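Local coordinates for protein tryptophan--tRNA ligase (Aeropyrum pernix, PDB 3A04) that attaches tryptophan to its cognate tRNA at the expense of ATP, releasing AMP and diphosphate, as a class I aminoacyl-tRNA synthetase, at residues I266-F280 against Q339-Q353. Sequence-based numbering, arbitrary orientation.
With CD (cadmium ion), chain C.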
ATOM      1  N   ILE A 266       7.515  25.771 -23.048  1.00 38.15           N
ATOM      2  CA  ILE A 266       8.437  25.133 -24.000  1.00 36.80           C
ATOM      3  C   ILE A 266       8.796  23.707 -23.614  1.00 33.47           C
ATOM      4  O   ILE A 266       9.316  23.466 -22.523  1.00 32.54           O
ATOM      5  CB  ILE A 266       9.783  25.855 -24.073  1.00 37.19           C
ATOM      6  CG1 ILE A 266       9.596  27.392 -24.153  1.00 42.23           C
ATOM      7  CG2 ILE A 266      10.735  25.128 -25.125  1.00 36.85           C
ATOM      8  CD1 ILE A 266       9.111  27.954 -25.415  1.00 43.49           C
ATOM      9  N   PHE A 267       8.523  22.740 -24.493  1.00 31.99           N
ATOM     10  CA  PHE A 267       8.940  21.384 -24.210  1.00 30.45           C
ATOM     11  C   PHE A 267      10.352  21.181 -24.686  1.00 30.90           C
ATOM     12  O   PHE A 267      10.798  21.743 -25.740  1.00 30.04           O
ATOM     13  CB  PHE A 267       7.939  20.403 -24.877  1.00 30.29           C
ATOM     14  CG  PHE A 267       6.551  20.574 -24.338  1.00 32.33           C
ATOM     15  CD1 PHE A 267       6.301  20.404 -22.968  1.00 34.73           C
ATOM     16  CD2 PHE A 267       5.497  20.927 -25.163  1.00 34.39           C
ATOM     17  CE1 PHE A 267       5.011  20.592 -22.431  1.00 36.76           C
ATOM     18  CE2 PHE A 267       4.169  21.094 -24.647  1.00 36.81           C
ATOM     19  CZ  PHE A 267       3.935  20.940 -23.296  1.00 39.90           C
ATOM     20  N   LEU A 268      11.112  20.375 -23.969  1.00 29.27           N
ATOM     21  CA  LEU A 268      12.507  20.106 -24.409  1.00 28.81           C
ATOM     22  C   LEU A 268      12.603  19.435 -25.791  1.00 29.19           C
ATOM     23  O   LEU A 268      13.678  19.466 -26.432  1.00 27.84           O
ATOM     24  CB  LEU A 268      13.289  19.346 -23.354  1.00 28.71           C
ATOM     25  CG  LEU A 268      13.869  20.524 -22.508  1.00 34.55           C
ATOM     26  CD1 LEU A 268      12.811  21.120 -21.602  1.00 31.04           C
ATOM     27  CD2 LEU A 268      15.079  20.206 -21.753  1.00 37.16           C
ATOM     28  N   THR A 269      11.508  18.820 -26.208  1.00 28.74           N
ATOM     29  CA  THR A 269      11.484  18.172 -27.551  1.00 31.04           C
ATOM     30  C   THR A 269      10.895  19.063 -28.674  1.00 32.68           C
ATOM     31  O   THR A 269      10.777  18.613 -29.825  1.00 32.19           O
ATOM     32  CB  THR A 269      10.676  16.802 -27.502  1.00 30.13           C
ATOM     33  OG1 THR A 269       9.374  17.092 -27.013  1.00 30.39           O
ATOM     34  CG2 THR A 269      11.384  15.827 -26.581  1.00 31.16           C
ATOM     35  N   ASP A 270      10.443  20.281 -28.322  1.00 32.84           N
ATOM     36  CA  ASP A 270       9.878  21.187 -29.316  1.00 33.63           C
ATOM     37  C   ASP A 270      10.916  21.460 -30.421  1.00 33.39           C
ATOM     38  O   ASP A 270      12.072  21.769 -30.175  1.00 32.22           O
ATOM     39  CB  ASP A 270       9.386  22.520 -28.689  1.00 32.08           C
ATOM     40  CG  ASP A 270       8.065  22.407 -28.010  1.00 34.03           C
ATOM     41  OD1 ASP A 270       7.377  21.380 -28.257  1.00 34.61           O
ATOM     42  OD2 ASP A 270       7.690  23.329 -27.222  1.00 30.29           O
ATOM     43  N   PRO A 271      10.485  21.299 -31.674  1.00 35.42           N
ATOM     44  CA  PRO A 271      11.311  21.725 -32.776  1.00 34.51           C
ATOM     45  C   PRO A 271      11.523  23.256 -32.703  1.00 33.65           C
ATOM     46  O   PRO A 271      10.717  24.015 -32.145  1.00 33.34           O
ATOM     47  CB  PRO A 271      10.454  21.370 -34.010  1.00 33.52           C
ATOM     48  CG  PRO A 271       9.468  20.324 -33.493  1.00 38.17           C
ATOM     49  CD  PRO A 271       9.155  20.868 -32.107  1.00 34.12           C
ATOM     50  N   PRO A 272      12.574  23.697 -33.348  1.00 35.33           N
ATOM     51  CA  PRO A 272      13.001  25.065 -33.181  1.00 34.75           C
ATOM     52  C   PRO A 272      11.969  26.006 -33.629  1.00 33.91           C
ATOM     53  O   PRO A 272      11.721  26.957 -32.926  1.00 34.55           O
ATOM     54  CB  PRO A 272      14.280  25.141 -34.016  1.00 35.55           C
ATOM     55  CG  PRO A 272      14.347  23.840 -34.835  1.00 39.18           C
ATOM     56  CD  PRO A 272      13.608  22.840 -34.001  1.00 34.74           C
ATOM     57  N   GLU A 273      11.272  25.741 -34.748  1.00 34.57           N
ATOM     58  CA  GLU A 273      10.213  26.676 -35.154  1.00 34.89           C
ATOM     59  C   GLU A 273       9.093  26.775 -34.147  1.00 34.72           C
ATOM     60  O   GLU A 273       8.515  27.842 -33.907  1.00 35.29           O
ATOM     61  CB  GLU A 273       9.627  26.338 -36.551  1.00 36.10           C
ATOM     62  CG  GLU A 273       8.630  27.433 -37.015  1.00 42.16           C
ATOM     63  CD  GLU A 273       8.374  27.373 -38.563  1.00 49.58           C
ATOM     64  OE1 GLU A 273       8.956  26.453 -39.204  1.00 48.68           O
ATOM     65  OE2 GLU A 273       7.613  28.229 -39.108  1.00 49.50           O
ATOM     66  N   VAL A 274       8.693  25.634 -33.589  1.00 35.14           N
ATOM     67  CA  VAL A 274       7.625  25.603 -32.552  1.00 33.54           C
ATOM     68  C   VAL A 274       8.058  26.353 -31.279  1.00 31.57           C
ATOM     69  O   VAL A 274       7.304  27.144 -30.736  1.00 31.88           O
ATOM     70  CB  VAL A 274       7.261  24.085 -32.165  1.00 33.98           C
ATOM     71  CG1 VAL A 274       6.249  24.016 -30.972  1.00 35.00           C
ATOM     72  CG2 VAL A 274       6.758  23.324 -33.425  1.00 37.36           C
ATOM     73  N   ALA A 275       9.284  26.111 -30.794  1.00 30.61           N
ATOM     74  CA  ALA A 275       9.714  26.818 -29.570  1.00 29.33           C
ATOM     75  C   ALA A 275       9.825  28.295 -29.788  1.00 31.84           C
ATOM     76  O   ALA A 275       9.488  29.139 -28.900  1.00 30.91           O
ATOM     77  CB  ALA A 275      11.059  26.276 -29.132  1.00 29.99           C
ATOM     78  N   ARG A 276      10.353  28.654 -30.977  1.00 32.18           N
ATOM     79  CA  ARG A 276      10.551  30.090 -31.239  1.00 33.21           C
ATOM     80  C   ARG A 276       9.224  30.778 -31.206  1.00 33.11           C
ATOM     81  O   ARG A 276       9.088  31.826 -30.627  1.00 35.06           O
ATOM     82  CB  ARG A 276      11.216  30.319 -32.586  1.00 33.23           C
ATOM     83  CG  ARG A 276      11.551  31.774 -32.878  1.00 34.51           C
ATOM     84  CD  ARG A 276      12.666  31.901 -34.011  1.00 38.67           C
ATOM     85  NE  ARG A 276      13.054  33.331 -34.176  1.00 38.32           N
ATOM     86  CZ  ARG A 276      12.290  34.222 -34.824  1.00 40.96           C
ATOM     87  NH1 ARG A 276      11.109  33.831 -35.313  1.00 34.12           N
ATOM     88  NH2 ARG A 276      12.711  35.492 -34.998  1.00 38.13           N
ATOM     89  N   ASN A 277       8.222  30.195 -31.826  1.00 34.83           N
ATOM     90  CA  ASN A 277       6.956  30.873 -31.816  1.00 35.16           C
ATOM     91  C   ASN A 277       6.332  30.983 -30.444  1.00 36.07           C
ATOM     92  O   ASN A 277       5.750  31.994 -30.100  1.00 36.12           O
ATOM     93  CB  ASN A 277       5.986  30.136 -32.742  1.00 38.08           C
ATOM     94  CG  ASN A 277       6.318  30.354 -34.222  1.00 42.74           C
ATOM     95  OD1 ASN A 277       7.031  31.294 -34.577  1.00 45.65           O
ATOM     96  ND2 ASN A 277       5.836  29.456 -35.073  1.00 45.85           N
ATOM     97  N   LYS A 278       6.436  29.920 -29.647  1.00 35.91           N
ATOM     98  CA  LYS A 278       5.971  30.026 -28.266  1.00 36.00           C
ATOM     99  C   LYS A 278       6.717  31.118 -27.543  1.00 35.20           C
ATOM    100  O   LYS A 278       6.115  31.893 -26.766  1.00 35.90           O
ATOM    101  CB  LYS A 278       6.203  28.691 -27.521  1.00 34.13           C
ATOM    102  CG  LYS A 278       5.378  27.572 -28.046  1.00 35.22           C
ATOM    103  CD  LYS A 278       5.578  26.312 -27.106  1.00 30.77           C
ATOM    104  CE  LYS A 278       4.572  25.213 -27.458  1.00 34.72           C
ATOM    105  NZ  LYS A 278       5.047  23.948 -26.745  1.00 38.31           N
ATOM    106  N   LEU A 279       8.038  31.164 -27.716  1.00 33.14           N
ATOM    107  CA  LEU A 279       8.775  32.246 -27.048  1.00 35.20           C
ATOM    108  C   LEU A 279       8.304  33.634 -27.532  1.00 36.39           C
ATOM    109  O   LEU A 279       8.181  34.610 -26.744  1.00 36.55           O
ATOM    110  CB  LEU A 279      10.298  32.115 -27.318  1.00 34.86           C
ATOM    111  CG  LEU A 279      11.242  33.033 -26.504  1.00 35.22           C
ATOM    112  CD1 LEU A 279      11.057  32.810 -25.005  1.00 38.00           C
ATOM    113  CD2 LEU A 279      12.696  32.622 -26.746  1.00 36.42           C
ATOM    114  N   PHE A 280       8.086  33.757 -28.846  1.00 36.80           N
ATOM    115  CA  PHE A 280       7.707  35.082 -29.358  1.00 37.64           C
ATOM    116  C   PHE A 280       6.291  35.538 -28.975  1.00 39.14           C
ATOM    117  O   PHE A 280       5.985  36.736 -28.938  1.00 38.75           O
ATOM    118  CB  PHE A 280       7.953  35.204 -30.882  1.00 36.40           C
ATOM    119  CG  PHE A 280       9.337  35.742 -31.190  1.00 35.50           C
ATOM    120  CD1 PHE A 280      10.439  34.910 -31.111  1.00 32.53           C
ATOM    121  CD2 PHE A 280       9.532  37.072 -31.512  1.00 39.59           C
ATOM    122  CE1 PHE A 280      11.774  35.381 -31.376  1.00 33.85           C
ATOM    123  CE2 PHE A 280      10.856  37.573 -31.787  1.00 38.47           C
ATOM    124  CZ  PHE A 280      11.962  36.703 -31.727  1.00 35.70           C
ATOM    125  N   GLN A 339      14.364  37.992 -29.474  1.00 33.13           N
ATOM    126  CA  GLN A 339      15.252  37.258 -30.369  1.00 33.04           C
ATOM    127  C   GLN A 339      16.574  36.912 -29.629  1.00 31.15           C
ATOM    128  O   GLN A 339      17.116  35.839 -29.849  1.00 31.35           O
ATOM    129  CB  GLN A 339      15.487  38.042 -31.713  1.00 35.28           C
ATOM    130  CG  GLN A 339      16.578  37.454 -32.602  1.00 35.16           C
ATOM    131  CD  GLN A 339      16.296  36.108 -33.214  1.00 43.13           C
ATOM    132  OE1 GLN A 339      15.155  35.553 -33.179  1.00 44.78           O
ATOM    133  NE2 GLN A 339      17.336  35.569 -33.833  1.00 45.25           N
ATOM    134  N   ILE A 340      17.079  37.777 -28.745  1.00 29.79           N
ATOM    135  CA  ILE A 340      18.271  37.445 -27.949  1.00 30.37           C
ATOM    136  C   ILE A 340      18.047  36.132 -27.098  1.00 30.33           C
ATOM    137  O   ILE A 340      18.878  35.199 -27.059  1.00 30.40           O
ATOM    138  CB  ILE A 340      18.644  38.642 -27.016  1.00 30.43           C
ATOM    139  CG1 ILE A 340      19.370  39.805 -27.779  1.00 31.55           C
ATOM    140  CG2 ILE A 340      19.681  38.242 -25.885  1.00 31.72           C
ATOM    141  CD1 ILE A 340      19.357  41.201 -26.839  1.00 32.35           C
ATOM    142  N   ALA A 341      16.914  36.080 -26.440  1.00 29.88           N
ATOM    143  CA  ALA A 341      16.561  34.889 -25.621  1.00 30.57           C
ATOM    144  C   ALA A 341      16.392  33.716 -26.578  1.00 30.19           C
ATOM    145  O   ALA A 341      16.878  32.629 -26.280  1.00 30.64           O
ATOM    146  CB  ALA A 341      15.293  35.173 -24.912  1.00 30.98           C
ATOM    147  N   TRP A 342      15.797  33.960 -27.772  1.00 30.24           N
ATOM    148  CA  TRP A 342      15.594  32.857 -28.718  1.00 31.09           C
ATOM    149  C   TRP A 342      16.892  32.242 -29.135  1.00 31.21           C
ATOM    150  O   TRP A 342      17.010  30.993 -29.177  1.00 31.82           O
ATOM    151  CB  TRP A 342      14.695  33.228 -29.950  1.00 32.41           C
ATOM    152  CG  TRP A 342      14.906  32.186 -30.979  1.00 35.68           C
ATOM    153  CD1 TRP A 342      15.633  32.330 -32.156  1.00 39.75           C
ATOM    154  CD2 TRP A 342      14.572  30.783 -30.881  1.00 36.54           C
ATOM    155  NE1 TRP A 342      15.708  31.113 -32.811  1.00 42.72           N
ATOM    156  CE2 TRP A 342      15.068  30.151 -32.060  1.00 40.53           C
ATOM    157  CE3 TRP A 342      13.862  30.003 -29.932  1.00 34.15           C
ATOM    158  CZ2 TRP A 342      14.894  28.770 -32.318  1.00 41.04           C
ATOM    159  CZ3 TRP A 342      13.671  28.619 -30.193  1.00 36.25           C
ATOM    160  CH2 TRP A 342      14.187  28.018 -31.391  1.00 36.81           C
ATOM    161  N   GLU A 343      17.928  33.071 -29.422  1.00 30.29           N
ATOM    162  CA  GLU A 343      19.194  32.480 -29.838  1.00 31.32           C
ATOM    163  C   GLU A 343      19.850  31.624 -28.785  1.00 30.93           C
ATOM    164  O   GLU A 343      20.545  30.607 -29.083  1.00 31.58           O
ATOM    165  CB  GLU A 343      20.206  33.571 -30.351  1.00 31.15           C
ATOM    166  CG  GLU A 343      19.678  34.274 -31.627  1.00 32.32           C
ATOM    167  CD  GLU A 343      19.639  33.391 -32.900  1.00 41.39           C
ATOM    168  OE1 GLU A 343      19.571  32.191 -32.866  1.00 45.62           O
ATOM    169  OE2 GLU A 343      19.649  33.884 -34.006  1.00 47.57           O
ATOM    170  N   LYS A 344      19.646  32.011 -27.525  1.00 30.42           N
ATOM    171  CA  LYS A 344      20.175  31.167 -26.454  1.00 30.38           C
ATOM    172  C   LYS A 344      19.386  29.818 -26.433  1.00 29.27           C
ATOM    173  O   LYS A 344      19.960  28.717 -26.277  1.00 29.38           O
ATOM    174  CB  LYS A 344      19.915  31.876 -25.120  1.00 31.40           C
ATOM    175  CG  LYS A 344      20.549  33.233 -24.910  1.00 35.64           C
ATOM    176  CD  LYS A 344      22.002  33.034 -24.642  1.00 40.88           C
ATOM    177  CE  LYS A 344      22.665  34.382 -24.283  1.00 43.49           C
ATOM    178  NZ  LYS A 344      24.138  34.252 -24.510  1.00 43.03           N
ATOM    179  N   LEU A 345      18.083  29.921 -26.555  1.00 28.21           N
ATOM    180  CA  LEU A 345      17.199  28.722 -26.502  1.00 30.98           C
ATOM    181  C   LEU A 345      17.425  27.757 -27.717  1.00 30.12           C
ATOM    182  O   LEU A 345      17.458  26.579 -27.610  1.00 29.73           O
ATOM    183  CB  LEU A 345      15.735  29.178 -26.484  1.00 29.08           C
ATOM    184  CG  LEU A 345      14.637  28.082 -26.447  1.00 33.07           C
ATOM    185  CD1 LEU A 345      14.881  27.116 -25.197  1.00 30.29           C
ATOM    186  CD2 LEU A 345      13.217  28.751 -26.381  1.00 31.95           C
ATOM    187  N   GLU A 346      17.681  28.319 -28.889  1.00 31.18           N
ATOM    188  CA  GLU A 346      17.861  27.541 -30.058  1.00 30.71           C
ATOM    189  C   GLU A 346      19.081  26.735 -29.938  1.00 31.08           C
ATOM    190  O   GLU A 346      19.098  25.567 -30.274  1.00 33.98           O
ATOM    191  CB  GLU A 346      18.063  28.531 -31.239  1.00 34.34           C
ATOM    192  CG  GLU A 346      18.955  27.986 -32.341  1.00 36.32           C
ATOM    193  CD  GLU A 346      19.148  29.091 -33.426  1.00 39.51           C
ATOM    194  OE1 GLU A 346      18.116  29.500 -34.008  1.00 31.67           O
ATOM    195  OE2 GLU A 346      20.326  29.463 -33.573  1.00 41.46           O
ATOM    196  N   ARG A 347      20.155  27.310 -29.458  1.00 32.69           N
ATOM    197  CA  ARG A 347      21.353  26.544 -29.223  1.00 34.51           C
ATOM    198  C   ARG A 347      21.172  25.465 -28.104  1.00 34.52           C
ATOM    199  O   ARG A 347      21.633  24.300 -28.202  1.00 33.85           O
ATOM    200  CB  ARG A 347      22.448  27.475 -28.774  1.00 36.47           C
ATOM    201  CG  ARG A 347      23.680  26.775 -28.901  1.00 41.98           C
ATOM    202  CD  ARG A 347      24.724  27.688 -29.260  1.00 50.96           C
ATOM    203  NE  ARG A 347      24.962  28.005 -30.664  1.00 50.44           N
ATOM    204  CZ  ARG A 347      26.132  28.577 -30.998  1.00 52.70           C
ATOM    205  NH1 ARG A 347      27.019  28.773 -30.020  1.00 49.74           N
ATOM    206  NH2 ARG A 347      26.453  28.944 -32.241  1.00 50.54           N
ATOM    207  N   PHE A 348      20.530  25.865 -27.018  1.00 31.55           N
ATOM    208  CA  PHE A 348      20.254  24.877 -25.950  1.00 29.88           C
ATOM    209  C   PHE A 348      19.405  23.700 -26.514  1.00 28.73           C
ATOM    210  O   PHE A 348      19.763  22.528 -26.364  1.00 28.72           O
ATOM    211  CB  PHE A 348      19.565  25.533 -24.761  1.00 32.07           C
ATOM    212  CG  PHE A 348      19.058  24.502 -23.780  1.00 33.25           C
ATOM    213  CD1 PHE A 348      19.958  23.879 -22.901  1.00 37.86           C
ATOM    214  CD2 PHE A 348      17.775  24.054 -23.849  1.00 32.03           C
ATOM    215  CE1 PHE A 348      19.521  22.792 -22.046  1.00 38.10           C
ATOM    216  CE2 PHE A 348      17.328  22.970 -22.944  1.00 28.62           C
ATOM    217  CZ  PHE A 348      18.217  22.388 -22.104  1.00 30.10           C
ATOM    218  N   LEU A 349      18.313  23.993 -27.187  1.00 29.13           N
ATOM    219  CA  LEU A 349      17.467  22.893 -27.711  1.00 29.51           C
ATOM    220  C   LEU A 349      18.181  21.978 -28.684  1.00 32.06           C
ATOM    221  O   LEU A 349      17.962  20.763 -28.714  1.00 28.71           O
ATOM    222  CB  LEU A 349      16.218  23.415 -28.372  1.00 27.96           C
ATOM    223  CG  LEU A 349      15.308  24.116 -27.368  1.00 29.11           C
ATOM    224  CD1 LEU A 349      14.117  24.649 -28.103  1.00 29.61           C
ATOM    225  CD2 LEU A 349      14.765  23.041 -26.279  1.00 26.19           C
ATOM    226  N   ALA A 350      19.031  22.570 -29.531  1.00 32.11           N
ATOM    227  CA  ALA A 350      19.722  21.786 -30.546  1.00 32.64           C
ATOM    228  C   ALA A 350      20.732  20.872 -29.924  1.00 33.56           C
ATOM    229  O   ALA A 350      20.872  19.740 -30.338  1.00 36.01           O
ATOM    230  CB  ALA A 350      20.444  22.764 -31.618  1.00 33.86           C
ATOM    231  N   GLU A 351      21.492  21.332 -28.963  1.00 32.88           N
ATOM    232  CA  GLU A 351      22.469  20.433 -28.349  1.00 36.48           C
ATOM    233  C   GLU A 351      21.710  19.359 -27.526  1.00 34.54           C
ATOM    234  O   GLU A 351      22.068  18.190 -27.536  1.00 31.03           O
ATOM    235  CB  GLU A 351      23.405  21.206 -27.410  1.00 36.03           C
ATOM    236  CG  GLU A 351      24.126  22.346 -28.055  1.00 47.69           C
ATOM    237  CD  GLU A 351      25.183  22.919 -27.124  1.00 55.56           C
ATOM    238  OE1 GLU A 351      25.845  22.086 -26.451  1.00 61.69           O
ATOM    239  OE2 GLU A 351      25.345  24.171 -27.065  1.00 61.28           O
ATOM    240  N   HIS A 352      20.624  19.781 -26.859  1.00 33.12           N
ATOM    241  CA  HIS A 352      19.867  18.853 -26.008  1.00 33.45           C
ATOM    242  C   HIS A 352      19.247  17.783 -26.913  1.00 34.14           C
ATOM    243  O   HIS A 352      19.360  16.609 -26.627  1.00 33.98           O
ATOM    244  CB  HIS A 352      18.734  19.579 -25.255  1.00 31.66           C
ATOM    245  CG  HIS A 352      17.941  18.656 -24.381  1.00 29.77           C
ATOM    246  ND1 HIS A 352      18.373  18.265 -23.127  1.00 27.47           N
ATOM    247  CD2 HIS A 352      16.756  18.050 -24.584  1.00 28.53           C
ATOM    248  CE1 HIS A 352      17.461  17.445 -22.593  1.00 30.45           C
ATOM    249  NE2 HIS A 352      16.465  17.304 -23.457  1.00 27.55           N
ATOM    250  N   GLN A 353      18.576  18.194 -27.989  1.00 35.09           N
ATOM    251  CA  GLN A 353      17.962  17.230 -28.876  1.00 35.47           C
ATOM    252  C   GLN A 353      18.929  16.274 -29.585  1.00 37.21           C
ATOM    253  O   GLN A 353      18.552  15.129 -29.874  1.00 36.71           O
ATOM    254  CB  GLN A 353      17.017  17.916 -29.836  1.00 35.40           C
ATOM    255  CG  GLN A 353      15.873  18.566 -29.054  1.00 32.53           C
ATOM    256  CD  GLN A 353      15.064  19.538 -29.822  1.00 34.13           C
ATOM    257  OE1 GLN A 353      15.276  19.753 -31.024  1.00 36.42           O
ATOM    258  NE2 GLN A 353      14.130  20.178 -29.149  1.00 29.52           N
TER
HETATM  259 CD    CD C 374      18.907  31.529 -34.887  1.00 34.13          CD
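Arg276 lies over one face of the Trp342 indole, its CD 3.4 Å from the five-membered ring centroid and 12° off the normal, a CH-pi contact; Glu346 CB backs the opposite face. Ala275 CB and Leu279 CD2 sit at the indole edge, so Trp342 fits as a knob among Ala275, Arg276, Leu279 and Phe280. The extended Arg276 chain, with CG anti to the backbone N, carries the guanidinium past the ring, roughly perpendicular to it. There Arg276 NE and NH2 both donate to Gln339 OE1, at 3.2 and 3.0 Å. These contacts pair helix 272-280 nearly antiparallel (150°) with residues 339-353 of helix 334-364, the axes of these two segments 10.0 Å apart at closest approach, beyond the KMSKS region of this class I synthetase; Glu343 and Glu346 of the longer helix bind a cadmium ion. With Trp342 replaced by alanine, the Arg276 methylenes would be likely to lose their aromatic platform and a gap to open beside Ala275. At the other end, Leu268 CD2 covers a face of the His352 ring, 3.7 Å from its centroid, while His352 NE2 is hydrogen-bonded to Asn135 OD1 of helix 121-139. Gln353 NE2 donates almost straight (175°) to Leu268 O and, less straight, to Asp270 O, each at 2.8 Å, tying down the turn before the short helix.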